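Local coordinates for aldehyde dehydrogenase family protein (Pseudomonas syringae pv. tomato, PDB 6X9L) that acts as a long-chain aliphatic aldehyde dehydrogenase and binds NAD+ together with the aldehyde octanal, at residues V37-V45 against R363-Y372; I89-I100 against S110-L118. The protein carries 1 engineered substitution. All coordinates share one frame; numbering follows the deposited sequence.

Contact 1: V37-V45 against R363-Y372; sequences VNPATEEVV and RVQGHEQGFY
The carboxylate oxygen OE2 of Glu-42 is gripped by two donors of the 363-372 loop. Gly-370 N gives it a nearly straight bond of 2.9 Å on the anti side, whereas Arg-363 NH1 forms a salt bridge of 2.8 Å to the same OE2 from above the carboxylate plane. The oxygen lies at the guanidinium edge, close to its plane, and the two flat groups are turned 44° against each other. NH1 of Arg-363 also donates to Glu-368 O at 3.1 Å, a bond that ties the arginine back to its own loop. With CG anti to its carbonyl carbon (chi1 -73°) and the chain extended beyond it, Glu-42 passes the ring of Phe-371. Glu-42 CG lies 3.4 Å from Phe-371 CZ. A second tie is purely backbone: Phe-371 N donates to Pro-39 O at 3.1 Å. CD2 of the Phe-371 ring lies 3.9 Å from Pro-39 CB. Beyond these, Ala-40 CB meets Tyr-372 OH at 3.5 Å, and both residues rest on Pro-323. An Asx turn at Asn-38, whose OD1 accepts from Ala-40 N, shapes the reversal between strands 33-38 and 43-49. The glutamate thus fastens the connection of a two-stranded antiparallel beta hairpin to the loop joining the outermost strand 355-358 to its antiparallel neighbour 376-379 in the seven-stranded sheet of this aldehyde dehydrogenase fold.

Contact 2: I89-I100 against S110-L118; sequences IIERKEELAQAI and SARAMQVPL
Glu-94 and Arg-112 meet side-on, carboxylate against guanidinium edge, with their planes only 23° apart. NE of Arg-112 donates to the syn lone pair of Glu-94 OE1 at 2.9 Å, and NH2 of Arg-112 gives an almost perfectly straight bond to Glu-94 OE2 at 3.0 Å, so both oxygens are held and the carboxylate is fixed in rotation. Gln-98, one turn further along, adds a third donor: its NE2 reaches Glu-94 OE2 from above the carboxylate plane. The arginine is extended from CG to NE, and its remaining nitrogen, NH1, is salt-bridged to Glu-326. Next to this ion pair the helices approach closely through alanines, Ala-97 CB lying 3.7 Å from Ala-111 CB. They belong to helices 93-104 and 108-115, consecutive in the chain, a helix-loop-helix pair whose segments pack at 113° with axes 8.6 Å apart. The wider pi-type turn at 111-115 precedes Val-116, whose methyls are set into the first segment. Its CG1 stands anti to the backbone N (chi1 179°) and meets Lys-93 CB at 3.8 Å, with Ile-89 beyond; its CG2 sits near the backbone and CB of Ala-97 and 3.9 Å from Ile-100 CD1. Ile-100 crosses Gln-115 at an angle, CG2 on CG. Leu-96 and Ile-100 also pack on Leu-162 of helix 161-174, while Leu-118, near the start of helix 117-129, touches the bound octanal.

From the N terminus the chain first makes the hairpin of strands 33-38 and 43-49, one side of contact 1, then runs through helices 53-71 and 75-91 to helix 93-104. Contact 2 closes a short loop there, bringing the end of helix 75-91 and helix 93-104 against helix 108-115 and the residues leading into helix 117-129. It is nested inside the far larger loop that contact 1 completes at 363-372, tying the hairpin to the loop before strand 376-379 of the seven-stranded sheet. The two do not touch: their nearest atoms are about 7 Å apart. Leu-102 nevertheless meets Asn-38 and Val-45, so helix 93-104, which carries much of contact 2, also borders the hairpin.

Contact 1: V37-V45 against R363-Y372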
loop_
_atom_site.group_PDB
_atom_site.type_symbol
_atom_site.label_atom_id
_atom_site.label_comp_id
_atom_site.label_asym_id
_atom_site.label_seq_id
_atom_site.Cartn_x
_atom_site.Cartn_y
_atom_site.Cartn_z
ATOM N N VAL A 37 -27.130 13.910 17.094
ATOM C CA VAL A 37 -27.543 13.795 18.491
ATOM C C VAL A 37 -26.404 14.241 19.392
ATOM O O VAL A 37 -25.258 13.793 19.235
ATOM C CB VAL A 37 -27.983 12.360 18.844
ATOM C CG1 VAL A 37 -28.370 12.259 20.317
ATOM C CG2 VAL A 37 -29.148 11.937 17.964
ATOM N N ASN A 38 -26.720 15.120 20.336
ATOM C CA ASN A 38 -25.810 15.439 21.430
ATOM C C ASN A 38 -25.727 14.251 22.380
ATOM O O ASN A 38 -26.734 13.899 23.007
ATOM C CB ASN A 38 -26.292 16.678 22.181
ATOM C CG ASN A 38 -25.395 17.043 23.346
ATOM O OD1 ASN A 38 -24.583 16.231 23.820
ATOM N ND2 ASN A 38 -25.524 18.278 23.813
ATOM N N PRO A 39 -24.561 13.629 22.550
ATOM C CA PRO A 39 -24.494 12.458 23.430
ATOM C C PRO A 39 -24.738 12.793 24.878
ATOM O O PRO A 39 -25.121 11.896 25.638
ATOM C CB PRO A 39 -23.068 11.933 23.216
ATOM C CG PRO A 39 -22.274 13.108 22.664
ATOM C CD PRO A 39 -23.234 14.208 22.295
ATOM N N ALA A 40 -24.513 14.046 25.285
ATOM C CA ALA A 40 -24.652 14.422 26.692
ATOM C C ALA A 40 -26.104 14.565 27.110
ATOM O O ALA A 40 -26.417 14.422 28.296
ATOM C CB ALA A 40 -23.924 15.733 26.978
ATOM N N THR A 41 -26.995 14.847 26.165
ATOM C CA THR A 41 -28.416 14.990 26.458
ATOM C C THR A 41 -29.316 14.082 25.644
ATOM O O THR A 41 -30.512 14.011 25.940
ATOM C CB THR A 41 -28.875 16.430 26.221
ATOM O OG1 THR A 41 -28.686 16.742 24.836
ATOM C CG2 THR A 41 -28.068 17.405 27.088
ATOM N N GLU A 42 -28.795 13.391 24.632
ATOM C CA GLU A 42 -29.596 12.521 23.773
ATOM C C GLU A 42 -30.633 13.282 22.949
ATOM O O GLU A 42 -31.598 12.687 22.493
ATOM C CB GLU A 42 -30.305 11.425 24.576
ATOM C CG GLU A 42 -29.387 10.328 25.073
ATOM C CD GLU A 42 -30.088 9.362 26.007
ATOM O OE1 GLU A 42 -30.735 8.416 25.513
ATOM O OE2 GLU A 42 -30.003 9.559 27.238
ATOM N N GLU A 43 -30.459 14.583 22.736
ATOM C CA GLU A 43 -31.345 15.378 21.894
ATOM C C GLU A 43 -30.713 15.621 20.524
ATOM O O GLU A 43 -29.500 15.849 20.416
ATOM C CB GLU A 43 -31.655 16.724 22.555
ATOM C CG GLU A 43 -31.873 16.629 24.051
ATOM C CD GLU A 43 -33.335 16.608 24.454
ATOM O OE1 GLU A 43 -33.640 17.134 25.549
ATOM O OE2 GLU A 43 -34.174 16.064 23.694
ATOM N N VAL A 44 -31.539 15.570 19.475
ATOM C CA VAL A 44 -31.064 15.955 18.152
ATOM C C VAL A 44 -30.889 17.463 18.151
ATOM O O VAL A 44 -31.803 18.213 18.515
ATOM C CB VAL A 44 -32.007 15.484 17.031
ATOM C CG1 VAL A 44 -32.989 14.439 17.522
ATOM C CG2 VAL A 44 -32.719 16.663 16.365
ATOM N N VAL A 45 -29.692 17.909 17.791
ATOM C CA VAL A 45 -29.342 19.318 17.821
ATOM C C VAL A 45 -29.209 19.900 16.436
ATOM O O VAL A 45 -28.925 21.092 16.307
ATOM C CB VAL A 45 -28.048 19.543 18.634
ATOM C CG1 VAL A 45 -28.267 19.140 20.075
ATOM C CG2 VAL A 45 -26.909 18.727 18.047
ATOM N N ARG A 363 -25.529 3.300 33.267
ATOM C CA ARG A 363 -25.208 4.718 33.226
ATOM C C ARG A 363 -24.582 5.165 34.545
ATOM O O ARG A 363 -24.901 4.648 35.617
ATOM C CB ARG A 363 -26.463 5.537 32.922
ATOM C CG ARG A 363 -26.635 5.750 31.431
ATOM C CD ARG A 363 -28.048 6.062 31.016
ATOM N NE ARG A 363 -28.343 5.466 29.713
ATOM C CZ ARG A 363 -28.701 6.145 28.630
ATOM N NH1 ARG A 363 -28.826 7.461 28.677
ATOM N NH2 ARG A 363 -28.946 5.502 27.500
ATOM N N VAL A 364 -23.676 6.136 34.449
ATOM C CA VAL A 364 -23.077 6.743 35.633
ATOM C C VAL A 364 -24.149 7.422 36.471
ATOM O O VAL A 364 -24.940 8.228 35.964
ATOM C CB VAL A 364 -22.005 7.760 35.229
ATOM C CG1 VAL A 364 -21.461 8.480 36.465
ATOM C CG2 VAL A 364 -20.929 7.093 34.402
ATOM N N GLN A 365 -24.156 7.116 37.772
ATOM C CA GLN A 365 -25.195 7.613 38.664
ATOM C C GLN A 365 -25.196 9.138 38.687
ATOM O O GLN A 365 -24.142 9.771 38.776
ATOM C CB GLN A 365 -24.949 7.033 40.054
ATOM C CG GLN A 365 -25.844 7.520 41.152
ATOM C CD GLN A 365 -25.584 6.758 42.433
ATOM O OE1 GLN A 365 -24.443 6.649 42.882
ATOM N NE2 GLN A 365 -26.631 6.191 43.003
ATOM N N GLY A 366 -26.377 9.739 38.596
ATOM C CA GLY A 366 -26.478 11.188 38.563
ATOM C C GLY A 366 -26.372 11.814 37.183
ATOM O O GLY A 366 -26.574 13.032 37.049
ATOM N N HIS A 367 -26.025 11.020 36.166
ATOM C CA HIS A 367 -26.133 11.391 34.756
ATOM C C HIS A 367 -26.896 10.274 34.048
ATOM O O HIS A 367 -26.334 9.558 33.211
ATOM C CB HIS A 367 -24.770 11.604 34.128
ATOM C CG HIS A 367 -23.988 12.700 34.766
ATOM N ND1 HIS A 367 -23.080 12.474 35.782
ATOM C CD2 HIS A 367 -23.989 14.037 34.547
ATOM C CE1 HIS A 367 -22.544 13.624 36.153
ATOM N NE2 HIS A 367 -23.075 14.587 35.415
ATOM N N GLU A 368 -28.173 10.108 34.412
ATOM C CA GLU A 368 -28.992 9.088 33.771
ATOM C C GLU A 368 -29.364 9.484 32.344
ATOM O O GLU A 368 -29.486 8.613 31.474
ATOM C CB GLU A 368 -30.237 8.807 34.615
ATOM C CG GLU A 368 -29.996 7.824 35.780
ATOM C CD GLU A 368 -29.236 8.433 36.970
ATOM O OE1 GLU A 368 -29.361 9.654 37.221
ATOM O OE2 GLU A 368 -28.517 7.683 37.669
ATOM N N GLN A 369 -29.536 10.778 32.079
ATOM C CA GLN A 369 -29.659 11.265 30.709
ATOM C C GLN A 369 -28.264 11.484 30.110
ATOM O O GLN A 369 -27.425 12.157 30.723
ATOM C CB GLN A 369 -30.460 12.568 30.695
ATOM C CG GLN A 369 -31.296 12.762 29.463
ATOM C CD GLN A 369 -31.496 14.226 29.144
ATOM O OE1 GLN A 369 -30.772 15.079 29.658
ATOM N NE2 GLN A 369 -32.469 14.531 28.290
ATOM N N GLY A 370 -28.014 10.918 28.931
ATOM C CA GLY A 370 -26.701 10.987 28.322
ATOM C C GLY A 370 -25.946 9.665 28.417
ATOM O O GLY A 370 -26.089 8.895 29.377
ATOM N N PHE A 371 -25.111 9.401 27.412
ATOM C CA PHE A 371 -24.456 8.098 27.277
ATOM C C PHE A 371 -23.259 7.946 28.190
ATOM O O PHE A 371 -22.212 7.434 27.795
ATOM C CB PHE A 371 -24.078 7.876 25.817
ATOM C CG PHE A 371 -25.270 7.926 24.911
ATOM C CD1 PHE A 371 -26.379 7.110 25.168
ATOM C CD2 PHE A 371 -25.337 8.841 23.878
ATOM C CE1 PHE A 371 -27.504 7.175 24.382
ATOM C CE2 PHE A 371 -26.465 8.914 23.090
ATOM C CZ PHE A 371 -27.553 8.077 23.348
ATOM N N TYR A 372 -23.432 8.360 29.437
ATOM C CA TYR A 372 -22.342 8.372 30.396
ATOM C C TYR A 372 -22.019 6.949 30.836
ATOM O O TYR A 372 -22.898 6.234 31.324
ATOM C CB TYR A 372 -22.740 9.243 31.581
ATOM C CG TYR A 372 -22.863 10.713 31.239
ATOM C CD1 TYR A 372 -21.747 11.548 31.247
ATOM C CD2 TYR A 372 -24.091 11.269 30.900
ATOM C CE1 TYR A 372 -21.851 12.888 30.935
ATOM C CE2 TYR A 372 -24.204 12.600 30.594
ATOM C CZ TYR A 372 -23.079 13.403 30.610
ATOM O OH TYR A 372 -23.193 14.724 30.296
HETATM O O HOH W 1 -25.412 16.731 30.508
#

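Contact 2: I89-I100 against S110-L118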
loop_
_atom_site.group_PDB
_atom_site.type_symbol
_atom_site.label_atom_id
_atom_site.label_comp_id
_atom_site.label_asym_id
_atom_site.label_seq_id
_atom_site.Cartn_x
_atom_site.Cartn_y
_atom_site.Cartn_z
ATOM N N ILE A 89 -7.606 28.023 11.879
ATOM C CA ILE A 89 -7.910 27.047 12.917
ATOM C C ILE A 89 -7.630 27.643 14.294
ATOM O O ILE A 89 -8.453 27.535 15.212
ATOM C CB ILE A 89 -7.111 25.754 12.670
ATOM C CG1 ILE A 89 -7.661 25.015 11.459
ATOM C CG2 ILE A 89 -7.101 24.835 13.902
ATOM C CD1 ILE A 89 -6.783 23.858 11.016
ATOM N N ILE A 90 -6.471 28.303 14.447
ATOM C CA ILE A 90 -6.068 28.874 15.733
ATOM C C ILE A 90 -6.992 30.014 16.121
ATOM O O ILE A 90 -7.269 30.234 17.307
ATOM C CB ILE A 90 -4.604 29.350 15.676
ATOM C CG1 ILE A 90 -3.658 28.170 15.428
ATOM C CG2 ILE A 90 -4.238 30.077 16.963
ATOM C CD1 ILE A 90 -3.454 27.290 16.621
ATOM N N GLU A 91 -7.459 30.771 15.123
ATOM C CA GLU A 91 -8.360 31.900 15.351
ATOM C C GLU A 91 -9.757 31.431 15.744
ATOM O O GLU A 91 -10.412 32.040 16.598
ATOM C CB GLU A 91 -8.442 32.747 14.083
ATOM C CG GLU A 91 -7.746 34.081 14.117
ATOM C CD GLU A 91 -7.935 34.814 12.804
ATOM O OE1 GLU A 91 -6.928 35.129 12.135
ATOM O OE2 GLU A 91 -9.104 35.044 12.426
ATOM N N ARG A 92 -10.242 30.367 15.108
ATOM C CA ARG A 92 -11.586 29.865 15.351
ATOM C C ARG A 92 -11.585 28.645 16.262
ATOM O O ARG A 92 -12.526 27.848 16.224
ATOM C CB ARG A 92 -12.277 29.546 14.022
ATOM C CG ARG A 92 -12.336 30.723 13.072
ATOM C CD ARG A 92 -12.841 30.317 11.703
ATOM N NE ARG A 92 -12.708 31.402 10.733
ATOM C CZ ARG A 92 -13.190 31.362 9.494
ATOM N NH1 ARG A 92 -13.848 30.295 9.058
ATOM N NH2 ARG A 92 -13.026 32.393 8.686
ATOM N N LYS A 93 -10.548 28.493 17.090
ATOM C CA LYS A 93 -10.394 27.261 17.853
ATOM C C LYS A 93 -11.524 27.074 18.864
ATOM O O LYS A 93 -12.018 25.953 19.055
ATOM C CB LYS A 93 -9.032 27.257 18.551
ATOM C CG LYS A 93 -8.784 28.477 19.406
ATOM C CD LYS A 93 -7.870 28.140 20.546
ATOM C CE LYS A 93 -7.277 29.384 21.141
ATOM N NZ LYS A 93 -6.073 28.995 21.903
ATOM N N GLU A 94 -11.939 28.155 19.534
ATOM C CA GLU A 94 -13.031 28.054 20.499
ATOM C C GLU A 94 -14.329 27.624 19.827
ATOM O O GLU A 94 -15.075 26.797 20.366
ATOM C CB GLU A 94 -13.229 29.383 21.219
ATOM C CG GLU A 94 -14.474 29.433 22.089
ATOM C CD GLU A 94 -14.425 28.517 23.316
ATOM O OE1 GLU A 94 -13.379 27.876 23.569
ATOM O OE2 GLU A 94 -15.449 28.461 24.036
ATOM N N GLU A 95 -14.624 28.190 18.656
ATOM C CA GLU A 95 -15.795 27.767 17.905
ATOM C C GLU A 95 -15.684 26.295 17.536
ATOM O O GLU A 95 -16.672 25.548 17.596
ATOM C CB GLU A 95 -15.956 28.633 16.654
ATOM C CG GLU A 95 -16.213 30.123 16.925
ATOM C CD GLU A 95 -15.058 30.831 17.651
ATOM O OE1 GLU A 95 -13.879 30.506 17.382
ATOM O OE2 GLU A 95 -15.328 31.712 18.499
ATOM N N LEU A 96 -14.474 25.857 17.173
ATOM C CA LEU A 96 -14.264 24.469 16.791
ATOM C C LEU A 96 -14.357 23.532 18.000
ATOM O O LEU A 96 -14.915 22.431 17.896
ATOM C CB LEU A 96 -12.916 24.336 16.091
ATOM C CG LEU A 96 -12.735 24.954 14.701
ATOM C CD1 LEU A 96 -11.244 25.056 14.392
ATOM C CD2 LEU A 96 -13.429 24.142 13.643
ATOM N N ALA A 97 -13.825 23.943 19.156
ATOM C CA ALA A 97 -13.926 23.091 20.342
ATOM C C ALA A 97 -15.377 22.915 20.771
ATOM O O ALA A 97 -15.765 21.846 21.254
ATOM C CB ALA A 97 -13.100 23.661 21.496
ATOM N N GLN A 98 -16.201 23.947 20.598
ATOM C CA GLN A 98 -17.598 23.826 21.010
ATOM C C GLN A 98 -18.389 22.884 20.099
ATOM O O GLN A 98 -19.273 22.162 20.573
ATOM C CB GLN A 98 -18.233 25.211 21.068
ATOM C CG GLN A 98 -17.598 26.100 22.140
ATOM C CD GLN A 98 -18.228 25.927 23.511
ATOM O OE1 GLN A 98 -19.309 25.347 23.648
ATOM N NE2 GLN A 98 -17.551 26.429 24.542
ATOM N N ALA A 99 -18.080 22.860 18.800
ATOM C CA ALA A 99 -18.794 21.974 17.885
ATOM C C ALA A 99 -18.389 20.505 18.092
ATOM O O ALA A 99 -19.245 19.611 18.086
ATOM C CB ALA A 99 -18.566 22.430 16.438
ATOM N N ILE A 100 -17.095 20.241 18.298
ATOM C CA ILE A 100 -16.645 18.883 18.627
ATOM C C ILE A 100 -17.346 18.371 19.884
ATOM O O ILE A 100 -17.939 17.285 19.896
ATOM C CB ILE A 100 -15.117 18.861 18.799
ATOM C CG1 ILE A 100 -14.413 19.184 17.470
ATOM C CG2 ILE A 100 -14.669 17.546 19.478
ATOM C CD1 ILE A 100 -12.951 19.667 17.613
ATOM N N SER A 110 -11.163 19.124 27.315
ATOM C CA SER A 110 -10.446 18.257 26.387
ATOM C C SER A 110 -10.465 18.802 24.966
ATOM O O SER A 110 -9.519 18.586 24.202
ATOM C CB SER A 110 -11.082 16.872 26.396
ATOM O OG SER A 110 -10.139 15.923 26.800
ATOM N N ALA A 111 -11.567 19.449 24.573
ATOM C CA ALA A 111 -11.675 19.904 23.192
ATOM C C ALA A 111 -10.763 21.092 22.935
ATOM O O ALA A 111 -10.170 21.196 21.856
ATOM C CB ALA A 111 -13.129 20.245 22.862
ATOM N N ARG A 112 -10.592 21.951 23.938
ATOM C CA ARG A 112 -9.719 23.109 23.800
ATOM C C ARG A 112 -8.251 22.713 23.870
ATOM O O ARG A 112 -7.423 23.238 23.113
ATOM C CB ARG A 112 -10.040 24.130 24.889
ATOM C CG ARG A 112 -11.445 24.728 24.802
ATOM C CD ARG A 112 -11.796 25.463 26.067
ATOM N NE ARG A 112 -12.992 26.282 25.924
ATOM C CZ ARG A 112 -13.821 26.570 26.929
ATOM N NH1 ARG A 112 -13.587 26.086 28.141
ATOM N NH2 ARG A 112 -14.894 27.328 26.727
ATOM N N ALA A 113 -7.906 21.793 24.774
ATOM C CA ALA A 113 -6.507 21.509 25.050
ATOM C C ALA A 113 -5.886 20.576 24.028
ATOM O O ALA A 113 -4.664 20.645 23.817
ATOM C CB ALA A 113 -6.350 20.895 26.439
ATOM N N MET A 114 -6.690 19.740 23.371
ATOM C CA MET A 114 -6.094 18.688 22.566
ATOM C C MET A 114 -6.826 18.412 21.269
ATOM O O MET A 114 -6.206 18.358 20.199
ATOM C CB MET A 114 -6.001 17.414 23.390
ATOM C CG MET A 114 -4.691 17.305 24.136
ATOM S SD MET A 114 -4.572 15.685 24.887
ATOM C CE MET A 114 -6.128 15.663 25.786
ATOM N N GLN A 115 -8.141 18.214 21.364
ATOM C CA GLN A 115 -8.961 17.953 20.187
ATOM C C GLN A 115 -8.685 18.957 19.059
ATOM O O GLN A 115 -8.555 18.565 17.891
ATOM C CB GLN A 115 -10.434 17.959 20.608
ATOM C CG GLN A 115 -11.393 17.215 19.687
ATOM C CD GLN A 115 -11.279 15.694 19.747
ATOM O OE1 GLN A 115 -11.137 15.049 18.714
ATOM N NE2 GLN A 115 -11.379 15.121 20.940
ATOM N N VAL A 116 -8.556 20.246 19.382
ATOM C CA VAL A 116 -8.257 21.254 18.358
ATOM C C VAL A 116 -6.755 21.456 18.157
ATOM O O VAL A 116 -6.274 21.388 17.021
ATOM C CB VAL A 116 -8.925 22.601 18.683
ATOM C CG1 VAL A 116 -8.578 23.633 17.612
ATOM C CG2 VAL A 116 -10.427 22.424 18.804
ATOM N N PRO A 117 -5.981 21.733 19.208
ATOM C CA PRO A 117 -4.549 22.029 18.995
ATOM C C PRO A 117 -3.770 20.905 18.338
ATOM O O PRO A 117 -2.877 21.172 17.524
ATOM C CB PRO A 117 -4.037 22.311 20.407
ATOM C CG PRO A 117 -5.244 22.818 21.149
ATOM C CD PRO A 117 -6.422 22.054 20.581
ATOM N N LEU A 118 -4.054 19.651 18.668
ATOM C CA LEU A 118 -3.328 18.576 18.003
ATOM C C LEU A 118 -3.666 18.533 16.517
ATOM O O LEU A 118 -2.786 18.294 15.684
ATOM C CB LEU A 118 -3.615 17.244 18.693
ATOM C CG LEU A 118 -3.144 17.270 20.149
ATOM C CD1 LEU A 118 -2.889 15.863 20.681
ATOM C CD2 LEU A 118 -1.887 18.103 20.296
#